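Long-range contact in putative thioesterase II (Thermobifida fusca, PDB 3BBJ), which is a putative type II thioesterase that probably hydrolyses acyl-CoA or related acyl thioesters: residues Ala125-Pro137 with Arg150-Ala162. Residues are numbered along the deposited sequence; the frame is centred on the assembly and turned at random.
Sequences AIPPQHQCRRVDP and RVDVDFSPDSYAA
Arg133 and Phe155 pair antiparallel through two nearly straight backbone bonds: Arg133 N to Phe155 O is 2.8 Å and Phe155 N to Arg133 O is 2.9 Å. The regular pairing is short. Strand 151-155 bonds on its other side to strand 173-180, so 133-134 forms an outer edge of the C-terminal acyl-CoA thioesterase domain, of the hotdog clan. Helix 157-162 follows at once, with Ser156 as N-cap. On its first turn, Tyr160 takes the Arg133 guanidinium flat over one ring face in a cation-pi stack, with CZ 3.7 Å from the ring centroid. An extended chain with CG anti to the backbone N (chi1 -168°) carries Arg133 across that face. Val135 CG2 touches Tyr160 CE2 obliquely. On the opposite sheet face, Arg134 grips the Asp154 carboxylate side-on through NE and NH2; NE to OD1 is 3.0 Å. Asp152 lies over the Arg134 guanidinium, a charge contact only, while its OD2 accepts from Ala182 N. Gln129 NE2 meets Asp154 OD2 at 3.0 Å from above the carboxylate plane. An asparagine replacing Asp154 would probably weaken the hold on Arg134, leaving Asp152 as its remaining counter-charge here.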
ATOM      1  N   ALA A 125      -5.498  -8.729 -20.944  1.00 64.23           N
ATOM      2  CA  ALA A 125      -6.246  -8.385 -22.153  1.00 65.85           C
ATOM      3  C   ALA A 125      -7.391  -7.425 -21.843  1.00 65.90           C
ATOM      4  O   ALA A 125      -8.300  -7.756 -21.077  1.00 65.91           O
ATOM      5  CB  ALA A 125      -6.789  -9.640 -22.823  1.00 66.55           C
ATOM      6  N   ILE A 126      -7.309  -6.227 -22.420  1.00 65.90           N
ATOM      7  CA  ILE A 126      -8.369  -5.223 -22.332  1.00 63.97           C
ATOM      8  C   ILE A 126      -8.748  -4.834 -23.760  1.00 65.02           C
ATOM      9  O   ILE A 126      -7.863  -4.581 -24.576  1.00 64.31           O
ATOM     10  CB  ILE A 126      -7.936  -3.953 -21.570  1.00 63.74           C
ATOM     11  CG1 ILE A 126      -7.427  -4.312 -20.165  1.00 64.29           C
ATOM     12  CG2 ILE A 126      -9.100  -2.982 -21.485  1.00 57.99           C
ATOM     13  CD1 ILE A 126      -7.207  -3.115 -19.258  1.00 61.39           C
ATOM     14  N   PRO A 127     -10.060  -4.811 -24.075  1.00 65.50           N
ATOM     15  CA  PRO A 127     -10.499  -4.426 -25.407  1.00 65.16           C
ATOM     16  C   PRO A 127     -10.018  -3.032 -25.778  1.00 65.81           C
ATOM     17  O   PRO A 127      -9.840  -2.201 -24.894  1.00 66.22           O
ATOM     18  CB  PRO A 127     -12.018  -4.412 -25.286  1.00 65.01           C
ATOM     19  CG  PRO A 127     -12.335  -5.269 -24.135  1.00 65.56           C
ATOM     20  CD  PRO A 127     -11.195  -5.162 -23.202  1.00 65.69           C
ATOM     21  N   PRO A 128      -9.800  -2.772 -27.077  1.00 66.33           N
ATOM     22  CA  PRO A 128      -9.420  -1.414 -27.492  1.00 66.11           C
ATOM     23  C   PRO A 128     -10.413  -0.356 -27.022  1.00 65.74           C
ATOM     24  O   PRO A 128     -11.597  -0.649 -26.834  1.00 63.76           O
ATOM     25  CB  PRO A 128      -9.419  -1.498 -29.019  1.00 65.99           C
ATOM     26  CG  PRO A 128      -9.207  -2.940 -29.327  1.00 66.22           C
ATOM     27  CD  PRO A 128      -9.860  -3.708 -28.216  1.00 65.76           C
ATOM     28  N   GLN A 129      -9.918   0.862 -26.829  1.00 66.21           N
ATOM     29  CA  GLN A 129     -10.738   1.968 -26.360  1.00 67.08           C
ATOM     30  C   GLN A 129     -11.989   2.184 -27.234  1.00 70.04           C
ATOM     31  O   GLN A 129     -13.054   2.536 -26.718  1.00 69.40           O
ATOM     32  CB  GLN A 129      -9.907   3.252 -26.306  1.00 66.07           C
ATOM     33  CG  GLN A 129     -10.563   4.390 -25.534  1.00 65.19           C
ATOM     34  CD  GLN A 129      -9.668   5.596 -25.410  1.00 64.41           C
ATOM     35  OE1 GLN A 129      -8.709   5.735 -26.153  1.00 63.32           O
ATOM     36  NE2 GLN A 129      -9.977   6.479 -24.466  1.00 58.07           N
ATOM     37  N   HIS A 130     -11.860   1.964 -28.543  1.00 72.93           N
ATOM     38  CA  HIS A 130     -12.979   2.160 -29.466  1.00 75.28           C
ATOM     39  C   HIS A 130     -14.096   1.127 -29.270  1.00 75.25           C
ATOM     40  O   HIS A 130     -15.253   1.413 -29.560  1.00 75.12           O
ATOM     41  CB  HIS A 130     -12.501   2.210 -30.929  1.00 76.34           C
ATOM     42  CG  HIS A 130     -12.127   0.879 -31.515  1.00 81.27           C
ATOM     43  ND1 HIS A 130     -10.816   0.475 -31.671  1.00 84.92           N
ATOM     44  CD2 HIS A 130     -12.890  -0.121 -32.021  1.00 83.51           C
ATOM     45  CE1 HIS A 130     -10.790  -0.722 -32.234  1.00 83.50           C
ATOM     46  NE2 HIS A 130     -12.034  -1.108 -32.453  1.00 82.86           N
ATOM     47  N   GLN A 131     -13.757  -0.063 -28.768  1.00 75.41           N
ATOM     48  CA  GLN A 131     -14.775  -1.083 -28.464  1.00 75.90           C
ATOM     49  C   GLN A 131     -15.402  -0.880 -27.084  1.00 74.10           C
ATOM     50  O   GLN A 131     -16.360  -1.564 -26.734  1.00 73.19           O
ATOM     51  CB  GLN A 131     -14.191  -2.496 -28.548  1.00 75.78           C
ATOM     52  CG  GLN A 131     -13.841  -2.951 -29.961  1.00 77.69           C
ATOM     53  CD  GLN A 131     -13.199  -4.332 -29.982  1.00 79.91           C
ATOM     54  OE1 GLN A 131     -13.598  -5.234 -29.233  1.00 87.43           O
ATOM     55  NE2 GLN A 131     -12.189  -4.501 -30.832  1.00 86.01           N
ATOM     56  N   CYS A 132     -14.856   0.056 -26.309  1.00 73.34           N
ATOM     57  CA  CYS A 132     -15.331   0.330 -24.952  1.00 71.67           C
ATOM     58  C   CYS A 132     -16.488   1.317 -24.962  1.00 71.71           C
ATOM     59  O   CYS A 132     -16.704   2.037 -25.941  1.00 71.48           O
ATOM     60  CB  CYS A 132     -14.199   0.872 -24.067  1.00 71.29           C
ATOM     61  SG  CYS A 132     -12.911  -0.328 -23.710  1.00 64.11           S
ATOM     62  N   ARG A 133     -17.190   1.364 -23.835  1.00 71.14           N
ATOM     63  CA  ARG A 133     -18.411   2.125 -23.700  1.00 71.45           C
ATOM     64  C   ARG A 133     -18.349   3.151 -22.568  1.00 69.84           C
ATOM     65  O   ARG A 133     -17.977   2.839 -21.442  1.00 67.72           O
ATOM     66  CB  ARG A 133     -19.555   1.141 -23.472  1.00 72.78           C
ATOM     67  CG  ARG A 133     -20.936   1.742 -23.591  1.00 79.96           C
ATOM     68  CD  ARG A 133     -21.973   0.645 -23.758  1.00 88.02           C
ATOM     69  NE  ARG A 133     -23.329   1.115 -23.490  1.00 90.30           N
ATOM     70  CZ  ARG A 133     -24.415   0.349 -23.565  1.00 95.10           C
ATOM     71  NH1 ARG A 133     -24.316  -0.934 -23.912  1.00 95.81           N
ATOM     72  NH2 ARG A 133     -25.607   0.870 -23.289  1.00 96.74           N
ATOM     73  N   ARG A 134     -18.743   4.377 -22.891  1.00 70.07           N
ATOM     74  CA  ARG A 134     -18.748   5.489 -21.952  1.00 70.35           C
ATOM     75  C   ARG A 134     -20.191   5.865 -21.610  1.00 71.07           C
ATOM     76  O   ARG A 134     -21.096   5.712 -22.431  1.00 70.09           O
ATOM     77  CB  ARG A 134     -18.023   6.675 -22.587  1.00 69.77           C
ATOM     78  CG  ARG A 134     -17.850   7.883 -21.693  1.00 70.05           C
ATOM     79  CD  ARG A 134     -17.144   9.010 -22.430  1.00 69.22           C
ATOM     80  NE  ARG A 134     -15.860   8.574 -22.974  1.00 68.72           N
ATOM     81  CZ  ARG A 134     -15.060   9.330 -23.727  1.00 68.62           C
ATOM     82  NH1 ARG A 134     -15.384  10.586 -24.028  1.00 63.61           N
ATOM     83  NH2 ARG A 134     -13.916   8.828 -24.180  1.00 69.70           N
ATOM     84  N   VAL A 135     -20.394   6.335 -20.383  1.00 69.95           N
ATOM     85  CA  VAL A 135     -21.700   6.801 -19.922  1.00 69.26           C
ATOM     86  C   VAL A 135     -21.659   8.333 -19.881  1.00 70.29           C
ATOM     87  O   VAL A 135     -20.907   8.918 -19.101  1.00 69.57           O
ATOM     88  CB  VAL A 135     -22.039   6.248 -18.528  1.00 67.87           C
ATOM     89  CG1 VAL A 135     -23.421   6.683 -18.111  1.00 65.89           C
ATOM     90  CG2 VAL A 135     -21.960   4.756 -18.520  1.00 60.24           C
ATOM     91  N   ASP A 136     -22.444   8.977 -20.745  1.00 72.02           N
ATOM     92  CA  ASP A 136     -22.467  10.444 -20.820  1.00 72.82           C
ATOM     93  C   ASP A 136     -22.978  10.991 -19.488  1.00 72.52           C
ATOM     94  O   ASP A 136     -24.091  10.656 -19.081  1.00 73.02           O
ATOM     95  CB  ASP A 136     -23.339  10.934 -21.983  1.00 72.56           C
ATOM     96  N   PRO A 137     -22.145  11.793 -18.784  1.00 73.11           N
ATOM     97  CA  PRO A 137     -22.610  12.296 -17.498  1.00 71.79           C
ATOM     98  C   PRO A 137     -23.808  13.197 -17.701  1.00 70.70           C
ATOM     99  O   PRO A 137     -23.801  14.075 -18.587  1.00 69.07           O
ATOM    100  CB  PRO A 137     -21.407  13.093 -16.943  1.00 71.94           C
ATOM    101  CG  PRO A 137     -20.232  12.657 -17.739  1.00 72.66           C
ATOM    102  CD  PRO A 137     -20.775  12.265 -19.090  1.00 73.71           C
ATOM    103  N   ARG A 150     -15.252  15.434 -14.635  1.00 46.70           N
ATOM    104  CA  ARG A 150     -13.818  15.779 -14.606  1.00 46.23           C
ATOM    105  C   ARG A 150     -12.928  14.740 -15.329  1.00 46.40           C
ATOM    106  O   ARG A 150     -11.774  15.034 -15.716  1.00 43.95           O
ATOM    107  CB  ARG A 150     -13.348  15.918 -13.153  1.00 45.93           C
ATOM    108  CG  ARG A 150     -14.133  16.922 -12.283  1.00 48.74           C
ATOM    109  CD  ARG A 150     -13.905  18.385 -12.736  1.00 52.13           C
ATOM    110  NE  ARG A 150     -14.688  18.727 -13.929  1.00 51.11           N
ATOM    111  CZ  ARG A 150     -15.927  19.229 -13.926  1.00 54.16           C
ATOM    112  NH1 ARG A 150     -16.572  19.488 -12.795  1.00 46.85           N
ATOM    113  NH2 ARG A 150     -16.521  19.477 -15.080  1.00 52.51           N
ATOM    114  N   VAL A 151     -13.492  13.552 -15.538  1.00 43.67           N
ATOM    115  CA  VAL A 151     -12.789  12.461 -16.170  1.00 44.78           C
ATOM    116  C   VAL A 151     -13.691  11.735 -17.143  1.00 46.12           C
ATOM    117  O   VAL A 151     -14.900  11.593 -16.898  1.00 45.04           O
ATOM    118  CB  VAL A 151     -12.311  11.408 -15.113  1.00 45.46           C
ATOM    119  CG1 VAL A 151     -11.008  11.848 -14.431  1.00 39.35           C
ATOM    120  CG2 VAL A 151     -13.428  11.146 -14.078  1.00 40.95           C
ATOM    121  N   ASP A 152     -13.089  11.252 -18.232  1.00 47.92           N
ATOM    122  CA  ASP A 152     -13.788  10.415 -19.201  1.00 48.72           C
ATOM    123  C   ASP A 152     -13.325   9.015 -18.849  1.00 48.79           C
ATOM    124  O   ASP A 152     -12.131   8.784 -18.718  1.00 47.94           O
ATOM    125  CB  ASP A 152     -13.407  10.741 -20.649  1.00 48.79           C
ATOM    126  CG  ASP A 152     -13.993  12.055 -21.144  1.00 54.19           C
ATOM    127  OD1 ASP A 152     -14.931  12.589 -20.509  1.00 53.33           O
ATOM    128  OD2 ASP A 152     -13.503  12.554 -22.187  1.00 56.04           O
ATOM    129  N   VAL A 153     -14.274   8.106 -18.644  1.00 49.86           N
ATOM    130  CA  VAL A 153     -13.983   6.738 -18.267  1.00 49.48           C
ATOM    131  C   VAL A 153     -14.708   5.807 -19.227  1.00 50.61           C
ATOM    132  O   VAL A 153     -15.927   5.798 -19.283  1.00 50.85           O
ATOM    133  CB  VAL A 153     -14.459   6.475 -16.841  1.00 51.03           C
ATOM    134  CG1 VAL A 153     -14.139   5.052 -16.423  1.00 47.10           C
ATOM    135  CG2 VAL A 153     -13.828   7.489 -15.885  1.00 51.57           C
ATOM    136  N   ASP A 154     -13.942   5.044 -19.992  1.00 52.10           N
ATOM    137  CA  ASP A 154     -14.476   4.093 -20.951  1.00 52.99           C
ATOM    138  C   ASP A 154     -14.348   2.734 -20.330  1.00 54.27           C
ATOM    139  O   ASP A 154     -13.258   2.370 -19.882  1.00 55.72           O
ATOM    140  CB  ASP A 154     -13.631   4.113 -22.220  1.00 54.09           C
ATOM    141  CG  ASP A 154     -13.639   5.469 -22.907  1.00 56.48           C
ATOM    142  OD1 ASP A 154     -14.704   5.855 -23.442  1.00 59.61           O
ATOM    143  OD2 ASP A 154     -12.574   6.128 -22.919  1.00 60.54           O
ATOM    144  N   PHE A 155     -15.439   1.984 -20.302  1.00 53.58           N
ATOM    145  CA  PHE A 155     -15.452   0.654 -19.710  1.00 55.17           C
ATOM    146  C   PHE A 155     -15.499  -0.418 -20.788  1.00 55.37           C
ATOM    147  O   PHE A 155     -16.139  -0.231 -21.811  1.00 54.75           O
ATOM    148  CB  PHE A 155     -16.694   0.497 -18.840  1.00 54.51           C
ATOM    149  CG  PHE A 155     -16.832   1.540 -17.776  1.00 54.99           C
ATOM    150  CD1 PHE A 155     -16.150   1.415 -16.573  1.00 58.67           C
ATOM    151  CD2 PHE A 155     -17.671   2.630 -17.956  1.00 54.73           C
ATOM    152  CE1 PHE A 155     -16.290   2.363 -15.566  1.00 56.58           C
ATOM    153  CE2 PHE A 155     -17.815   3.587 -16.960  1.00 56.33           C
ATOM    154  CZ  PHE A 155     -17.128   3.451 -15.758  1.00 55.92           C
ATOM    155  N   SER A 156     -14.838  -1.547 -20.555  1.00 55.08           N
ATOM    156  CA  SER A 156     -15.014  -2.685 -21.431  1.00 55.54           C
ATOM    157  C   SER A 156     -16.512  -3.030 -21.402  1.00 56.53           C
ATOM    158  O   SER A 156     -17.208  -2.646 -20.463  1.00 56.36           O
ATOM    159  CB  SER A 156     -14.211  -3.884 -20.944  1.00 54.21           C
ATOM    160  OG  SER A 156     -14.628  -4.265 -19.647  1.00 54.54           O
ATOM    161  N   PRO A 157     -17.016  -3.735 -22.433  1.00 57.50           N
ATOM    162  CA  PRO A 157     -18.408  -4.183 -22.416  1.00 57.88           C
ATOM    163  C   PRO A 157     -18.796  -4.974 -21.160  1.00 57.48           C
ATOM    164  O   PRO A 157     -19.859  -4.750 -20.581  1.00 56.20           O
ATOM    165  CB  PRO A 157     -18.496  -5.072 -23.665  1.00 57.66           C
ATOM    166  CG  PRO A 157     -17.492  -4.523 -24.577  1.00 57.45           C
ATOM    167  CD  PRO A 157     -16.346  -4.119 -23.694  1.00 57.45           C
ATOM    168  N   ASP A 158     -17.939  -5.888 -20.729  1.00 57.70           N
ATOM    169  CA  ASP A 158     -18.234  -6.648 -19.524  1.00 58.83           C
ATOM    170  C   ASP A 158     -18.286  -5.761 -18.284  1.00 58.05           C
ATOM    171  O   ASP A 158     -19.077  -6.011 -17.368  1.00 57.88           O
ATOM    172  CB  ASP A 158     -17.202  -7.758 -19.318  1.00 60.67           C
ATOM    173  CG  ASP A 158     -17.393  -8.913 -20.269  1.00 63.68           C
ATOM    174  OD1 ASP A 158     -18.465  -8.979 -20.906  1.00 63.07           O
ATOM    175  OD2 ASP A 158     -16.474  -9.755 -20.367  1.00 67.96           O
ATOM    176  N   SER A 159     -17.430  -4.744 -18.238  1.00 57.53           N
ATOM    177  CA  SER A 159     -17.421  -3.831 -17.093  1.00 57.05           C
ATOM    178  C   SER A 159     -18.688  -2.977 -17.066  1.00 56.47           C
ATOM    179  O   SER A 159     -19.293  -2.765 -16.004  1.00 53.83           O
ATOM    180  CB  SER A 159     -16.180  -2.952 -17.125  1.00 56.24           C
ATOM    181  OG  SER A 159     -15.034  -3.768 -17.052  1.00 57.99           O
ATOM    182  N   TYR A 160     -19.086  -2.493 -18.241  1.00 57.78           N
ATOM    183  CA  TYR A 160     -20.330  -1.734 -18.372  1.00 59.08           C
ATOM    184  C   TYR A 160     -21.488  -2.607 -17.931  1.00 59.20           C
ATOM    185  O   TYR A 160     -22.311  -2.197 -17.116  1.00 60.63           O
ATOM    186  CB  TYR A 160     -20.563  -1.297 -19.816  1.00 61.06           C
ATOM    187  CG  TYR A 160     -21.778  -0.387 -19.992  1.00 65.81           C
ATOM    188  CD1 TYR A 160     -23.082  -0.886 -19.905  1.00 63.86           C
ATOM    189  CD2 TYR A 160     -21.615   0.978 -20.237  1.00 68.40           C
ATOM    190  CE1 TYR A 160     -24.191  -0.048 -20.051  1.00 67.22           C
ATOM    191  CE2 TYR A 160     -22.710   1.821 -20.400  1.00 71.48           C
ATOM    192  CZ  TYR A 160     -23.998   1.305 -20.305  1.00 69.88           C
ATOM    193  OH  TYR A 160     -25.077   2.151 -20.472  1.00 68.53           O
ATOM    194  N   ALA A 161     -21.549  -3.814 -18.480  1.00 59.15           N
ATOM    195  CA  ALA A 161     -22.611  -4.760 -18.131  1.00 59.32           C
ATOM    196  C   ALA A 161     -22.684  -4.941 -16.628  1.00 58.24           C
ATOM    197  O   ALA A 161     -23.766  -5.020 -16.058  1.00 58.80           O
ATOM    198  CB  ALA A 161     -22.397  -6.128 -18.830  1.00 59.18           C
ATOM    199  N   ALA A 162     -21.522  -5.002 -15.992  1.00 58.70           N
ATOM    200  CA  ALA A 162     -21.449  -5.188 -14.541  1.00 59.07           C
ATOM    201  C   ALA A 162     -22.029  -3.993 -13.782  1.00 58.57           C
ATOM    202  O   ALA A 162     -22.851  -4.146 -12.886  1.00 59.55           O
ATOM    203  CB  ALA A 162     -20.006  -5.428 -14.123  1.00 58.12           C
TER
HETATM  204  O   HOH W   1     -15.141   4.899 -26.530  1.00 59.35           O
HETATM  205  O   HOH W   2     -18.147   6.720 -18.476  1.00 43.60           O